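Local coordinates for quinonprotein alcohol dehydrogenase-like protein (Bacteroides thetaiotaomicron VPI-5482, PDB 4R5O), which is of unknown function but binds calcium and joins an immunoglobulin-like beta-sandwich to a seven-bladed beta-propeller of the YVTN repeat family, at residues F226-L237 with Y242-V253. Residues are numbered along the deposited sequence; the frame is centred on the assembly and turned at random.
Sequences FYNSIIYNGKVL and YKDESKVKYYDV. With CA (calcium ion), chain K.
Val236 and Tyr251 form the hydrogen-bonded pair of this antiparallel ladder: Val236 N donates to Tyr251 O (2.9 Å), and Tyr251 N returns a bond to Val236 O. On their buried face packing is close. The Tyr251 ring, swung beside its own backbone N (chi1 -56°), lies slid against that of Phe226, the planes 30° apart and the centroids 5.2 Å apart. Branched Val253, just beyond the strand, sets CG2 against Val236 CG2 and Ile231 CG2, extending the apolar patch at its margin. Leu237 CD2 meets Tyr250 CB on the other face. On that face, by the 232-235 turn, the contact turns polar and hydrated. Lys235, bent at chi2 (-63°), runs its methylenes past Tyr250 CD1 and carries NZ to Asp252 OD1 (3.0 Å), on the anti side, somewhat out of the carboxylate plane. That same oxygen binds a calcium ion at 2.5 Å, whose other ligands here are four waters. An alanine in place of Lys235 would probably cost Asp252 its salt-bridge partner and uncover part of the Tyr250 ring. Gly234 O, in a type I' turn whose positive phi favours glycine, accepts a hydrogen bond from Val253 N, where Asp252 N-caps helix 253-258. Such consecutive antiparallel hairpins build a beta-propeller blade, here with calcium at the end of strand 246-252.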
loop_
_atom_site.group_PDB
_atom_site.type_symbol
_atom_site.label_atom_id
_atom_site.label_comp_id
_atom_site.label_asym_id
_atom_site.label_seq_id
_atom_site.Cartn_x
_atom_site.Cartn_y
_atom_site.Cartn_z
ATOM N N PHE A 226 -0.136 -9.988 16.193
ATOM C CA PHE A 226 -0.965 -8.808 16.413
ATOM C C PHE A 226 -1.645 -8.540 15.087
ATOM O O PHE A 226 -1.059 -7.877 14.224
ATOM C CB PHE A 226 -0.203 -7.565 16.959
ATOM C CG PHE A 226 0.688 -7.636 18.180
ATOM C CD1 PHE A 226 0.672 -8.752 19.018
ATOM C CD2 PHE A 226 1.519 -6.567 18.517
ATOM C CE1 PHE A 226 1.525 -8.830 20.130
ATOM C CE2 PHE A 226 2.329 -6.619 19.664
ATOM C CZ PHE A 226 2.350 -7.764 20.443
ATOM N N TYR A 227 -2.847 -9.101 14.881
ATOM C CA TYR A 227 -3.605 -8.918 13.627
ATOM C C TYR A 227 -3.866 -7.457 13.436
ATOM O O TYR A 227 -3.810 -6.978 12.318
ATOM C CB TYR A 227 -4.909 -9.734 13.622
ATOM C CG TYR A 227 -4.632 -11.221 13.706
ATOM C CD1 TYR A 227 -4.077 -11.908 12.629
ATOM C CD2 TYR A 227 -4.866 -11.928 14.882
ATOM C CE1 TYR A 227 -3.778 -13.266 12.713
ATOM C CE2 TYR A 227 -4.578 -13.287 14.972
ATOM C CZ TYR A 227 -4.046 -13.952 13.880
ATOM O OH TYR A 227 -3.743 -15.285 13.952
ATOM N N ASN A 228 -4.051 -6.731 14.551
ATOM C CA ASN A 228 -4.233 -5.286 14.627
ATOM C C ASN A 228 -3.614 -4.787 15.879
ATOM O O ASN A 228 -3.660 -5.475 16.901
ATOM C CB ASN A 228 -5.711 -4.884 14.565
ATOM C CG ASN A 228 -6.409 -5.349 13.338
ATOM O OD1 ASN A 228 -6.298 -4.755 12.269
ATOM N ND2 ASN A 228 -7.035 -6.498 13.458
ATOM N N SER A 229 -3.025 -3.602 15.808
ATOM C CA SER A 229 -2.352 -2.945 16.928
ATOM C C SER A 229 -2.368 -1.429 16.729
ATOM O O SER A 229 -2.776 -0.954 15.666
ATOM C CB SER A 229 -0.924 -3.464 17.088
ATOM O OG SER A 229 -0.176 -3.327 15.894
ATOM N N ILE A 230 -1.985 -0.675 17.776
ATOM C CA ILE A 230 -1.924 0.785 17.787
ATOM C C ILE A 230 -1.011 1.213 18.916
ATOM O O ILE A 230 -0.860 0.473 19.895
ATOM C CB ILE A 230 -3.341 1.429 17.908
ATOM C CG1 ILE A 230 -3.355 2.901 17.403
ATOM C CG2 ILE A 230 -3.949 1.262 19.320
ATOM C CD1 ILE A 230 -4.680 3.578 17.249
ATOM N N ILE A 231 -0.384 2.397 18.776
ATOM C CA ILE A 231 0.411 2.991 19.839
ATOM C C ILE A 231 -0.512 3.959 20.560
ATOM O O ILE A 231 -1.162 4.785 19.910
ATOM C CB ILE A 231 1.742 3.649 19.375
ATOM C CG1 ILE A 231 2.579 2.739 18.463
ATOM C CG2 ILE A 231 2.553 4.184 20.558
ATOM C CD1 ILE A 231 2.966 1.398 18.967
ATOM N N TYR A 232 -0.587 3.843 21.888
ATOM C CA TYR A 232 -1.441 4.699 22.690
ATOM C C TYR A 232 -0.865 4.837 24.065
ATOM O O TYR A 232 -0.685 3.825 24.756
ATOM C CB TYR A 232 -2.862 4.114 22.741
ATOM C CG TYR A 232 -3.906 4.963 23.429
ATOM C CD1 TYR A 232 -4.099 6.295 23.064
ATOM C CD2 TYR A 232 -4.825 4.391 24.307
ATOM C CE1 TYR A 232 -5.101 7.068 23.637
ATOM C CE2 TYR A 232 -5.860 5.144 24.860
ATOM C CZ TYR A 232 -6.005 6.483 24.506
ATOM O OH TYR A 232 -7.052 7.252 24.980
ATOM N N ASN A 233 -0.562 6.099 24.462
ATOM C CA ASN A 233 -0.017 6.466 25.771
ATOM C C ASN A 233 1.124 5.542 26.208
ATOM O O ASN A 233 1.052 4.934 27.292
ATOM C CB ASN A 233 -1.103 6.462 26.848
ATOM C CG ASN A 233 -1.759 7.795 27.014
ATOM O OD1 ASN A 233 -2.585 8.228 26.190
ATOM N ND2 ASN A 233 -1.353 8.492 28.070
ATOM N N GLY A 234 2.151 5.458 25.359
ATOM C CA GLY A 234 3.350 4.680 25.625
ATOM C C GLY A 234 3.182 3.179 25.593
ATOM O O GLY A 234 4.126 2.455 25.935
ATOM N N LYS A 235 2.002 2.700 25.133
ATOM C CA LYS A 235 1.693 1.272 25.056
ATOM C C LYS A 235 1.347 0.823 23.649
ATOM O O LYS A 235 0.874 1.613 22.839
ATOM C CB LYS A 235 0.505 0.893 25.983
ATOM C CG LYS A 235 0.621 1.292 27.466
ATOM C CD LYS A 235 1.771 0.635 28.195
ATOM C CE LYS A 235 1.857 1.149 29.615
ATOM N NZ LYS A 235 2.923 0.459 30.398
ATOM N N VAL A 236 1.533 -0.473 23.388
ATOM C CA VAL A 236 1.095 -1.141 22.170
ATOM C C VAL A 236 -0.164 -1.939 22.499
ATOM O O VAL A 236 -0.080 -2.922 23.233
ATOM C CB VAL A 236 2.180 -2.043 21.529
ATOM C CG1 VAL A 236 1.647 -2.721 20.263
ATOM C CG2 VAL A 236 3.458 -1.265 21.238
ATOM N N LEU A 237 -1.323 -1.518 21.990
ATOM C CA LEU A 237 -2.585 -2.261 22.159
ATOM C C LEU A 237 -2.668 -3.308 21.082
ATOM O O LEU A 237 -2.383 -2.974 19.945
ATOM C CB LEU A 237 -3.790 -1.309 22.106
ATOM C CG LEU A 237 -3.885 -0.333 23.254
ATOM C CD1 LEU A 237 -4.825 0.817 22.936
ATOM C CD2 LEU A 237 -4.321 -1.046 24.510
ATOM N N TYR A 242 -8.608 -14.169 15.746
ATOM C CA TYR A 242 -9.435 -14.124 14.543
ATOM C C TYR A 242 -10.658 -15.033 14.700
ATOM O O TYR A 242 -11.458 -15.126 13.766
ATOM C CB TYR A 242 -8.632 -14.531 13.280
ATOM C CG TYR A 242 -8.129 -15.959 13.274
ATOM C CD1 TYR A 242 -8.917 -16.999 12.780
ATOM C CD2 TYR A 242 -6.858 -16.274 13.743
ATOM C CE1 TYR A 242 -8.471 -18.322 12.802
ATOM C CE2 TYR A 242 -6.394 -17.589 13.750
ATOM C CZ TYR A 242 -7.202 -18.610 13.280
ATOM O OH TYR A 242 -6.720 -19.897 13.298
ATOM N N LYS A 243 -10.771 -15.734 15.859
ATOM C CA LYS A 243 -11.754 -16.782 16.130
ATOM C C LYS A 243 -11.925 -17.043 17.644
ATOM O O LYS A 243 -13.023 -16.897 18.167
ATOM C CB LYS A 243 -11.244 -18.062 15.426
ATOM C CG LYS A 243 -12.016 -19.363 15.640
ATOM C CD LYS A 243 -11.236 -20.574 15.054
ATOM C CE LYS A 243 -9.929 -20.881 15.761
ATOM N NZ LYS A 243 -9.158 -21.943 15.066
ATOM N N ASP A 244 -10.842 -17.443 18.332
ATOM C CA ASP A 244 -10.838 -17.808 19.750
ATOM C C ASP A 244 -11.061 -16.612 20.654
ATOM O O ASP A 244 -10.651 -15.502 20.340
ATOM C CB ASP A 244 -9.504 -18.487 20.136
ATOM C CG ASP A 244 -9.206 -19.786 19.386
ATOM O OD1 ASP A 244 -10.168 -20.553 19.101
ATOM O OD2 ASP A 244 -8.005 -20.070 19.142
ATOM N N GLU A 245 -11.697 -16.857 21.808
ATOM C CA GLU A 245 -11.978 -15.853 22.824
ATOM C C GLU A 245 -10.645 -15.394 23.404
ATOM O O GLU A 245 -9.822 -16.210 23.839
ATOM C CB GLU A 245 -12.937 -16.420 23.890
ATOM C CG GLU A 245 -13.294 -15.454 25.010
ATOM C CD GLU A 245 -14.265 -15.966 26.066
ATOM O OE1 GLU A 245 -15.150 -16.787 25.724
ATOM O OE2 GLU A 245 -14.195 -15.479 27.219
ATOM N N SER A 246 -10.400 -14.091 23.318
ATOM C CA SER A 246 -9.158 -13.476 23.779
ATOM C C SER A 246 -9.438 -12.068 24.238
ATOM O O SER A 246 -10.410 -11.469 23.789
ATOM C CB SER A 246 -8.113 -13.493 22.658
ATOM O OG SER A 246 -6.874 -12.954 23.073
ATOM N N LYS A 247 -8.606 -11.543 25.130
ATOM C CA LYS A 247 -8.735 -10.169 25.589
ATOM C C LYS A 247 -7.723 -9.287 24.912
ATOM O O LYS A 247 -6.644 -9.784 24.569
ATOM C CB LYS A 247 -8.565 -10.073 27.106
ATOM C CG LYS A 247 -9.768 -10.538 27.878
ATOM C CD LYS A 247 -9.492 -10.479 29.339
ATOM C CE LYS A 247 -10.672 -10.909 30.167
ATOM N NZ LYS A 247 -11.185 -12.261 29.797
ATOM N N VAL A 248 -8.043 -7.972 24.739
ATOM C CA VAL A 248 -7.080 -6.994 24.225
ATOM C C VAL A 248 -5.909 -7.018 25.191
ATOM O O VAL A 248 -6.118 -7.043 26.406
ATOM C CB VAL A 248 -7.670 -5.560 24.014
ATOM C CG1 VAL A 248 -6.579 -4.518 23.790
ATOM C CG2 VAL A 248 -8.662 -5.529 22.869
ATOM N N LYS A 249 -4.691 -7.079 24.657
ATOM C CA LYS A 249 -3.479 -7.087 25.470
ATOM C C LYS A 249 -2.603 -5.923 25.104
ATOM O O LYS A 249 -2.592 -5.503 23.951
ATOM C CB LYS A 249 -2.732 -8.399 25.290
ATOM C CG LYS A 249 -3.557 -9.575 25.802
ATOM C CD LYS A 249 -2.894 -10.899 25.577
ATOM C CE LYS A 249 -3.890 -12.005 25.718
ATOM N NZ LYS A 249 -4.849 -11.986 24.584
ATOM N N TYR A 250 -1.911 -5.348 26.079
ATOM C CA TYR A 250 -1.002 -4.264 25.740
ATOM C C TYR A 250 0.385 -4.555 26.350
ATOM O O TYR A 250 0.521 -5.311 27.318
ATOM C CB TYR A 250 -1.523 -2.870 26.144
ATOM C CG TYR A 250 -1.711 -2.616 27.620
ATOM C CD1 TYR A 250 -0.665 -2.130 28.402
ATOM C CD2 TYR A 250 -2.961 -2.733 28.211
ATOM C CE1 TYR A 250 -0.845 -1.832 29.748
ATOM C CE2 TYR A 250 -3.156 -2.439 29.557
ATOM C CZ TYR A 250 -2.097 -1.976 30.321
ATOM O OH TYR A 250 -2.269 -1.702 31.662
ATOM N N TYR A 251 1.401 -3.995 25.695
ATOM C CA TYR A 251 2.826 -4.072 26.004
ATOM C C TYR A 251 3.355 -2.650 26.160
ATOM O O TYR A 251 2.712 -1.705 25.703
ATOM C CB TYR A 251 3.568 -4.858 24.887
ATOM C CG TYR A 251 3.031 -6.255 24.633
ATOM C CD1 TYR A 251 1.868 -6.451 23.890
ATOM C CD2 TYR A 251 3.721 -7.386 25.076
ATOM C CE1 TYR A 251 1.341 -7.727 23.692
ATOM C CE2 TYR A 251 3.231 -8.674 24.836
ATOM C CZ TYR A 251 2.039 -8.838 24.141
ATOM O OH TYR A 251 1.512 -10.090 23.900
ATOM N N ASP A 252 4.497 -2.485 26.814
ATOM C CA ASP A 252 5.093 -1.166 26.990
ATOM C C ASP A 252 6.042 -0.904 25.824
ATOM O O ASP A 252 6.884 -1.758 25.543
ATOM C CB ASP A 252 5.804 -1.088 28.349
ATOM C CG ASP A 252 6.350 0.269 28.676
ATOM O OD1 ASP A 252 5.556 1.140 29.091
ATOM O OD2 ASP A 252 7.581 0.455 28.558
ATOM N N VAL A 253 5.895 0.252 25.135
ATOM C CA VAL A 253 6.716 0.610 23.968
ATOM C C VAL A 253 8.206 0.634 24.371
ATOM O O VAL A 253 9.017 0.037 23.678
ATOM C CB VAL A 253 6.258 1.965 23.343
ATOM C CG1 VAL A 253 7.268 2.530 22.344
ATOM C CG2 VAL A 253 4.879 1.829 22.691
HETATM CA CA CA K . 5.853 3.587 29.480
HETATM O O HOH W 1 3.171 4.560 29.549
HETATM O O HOH W 2 6.617 4.625 27.010
HETATM O O HOH W 3 8.004 2.809 29.724
HETATM O O HOH W 4 6.101 2.309 31.690
#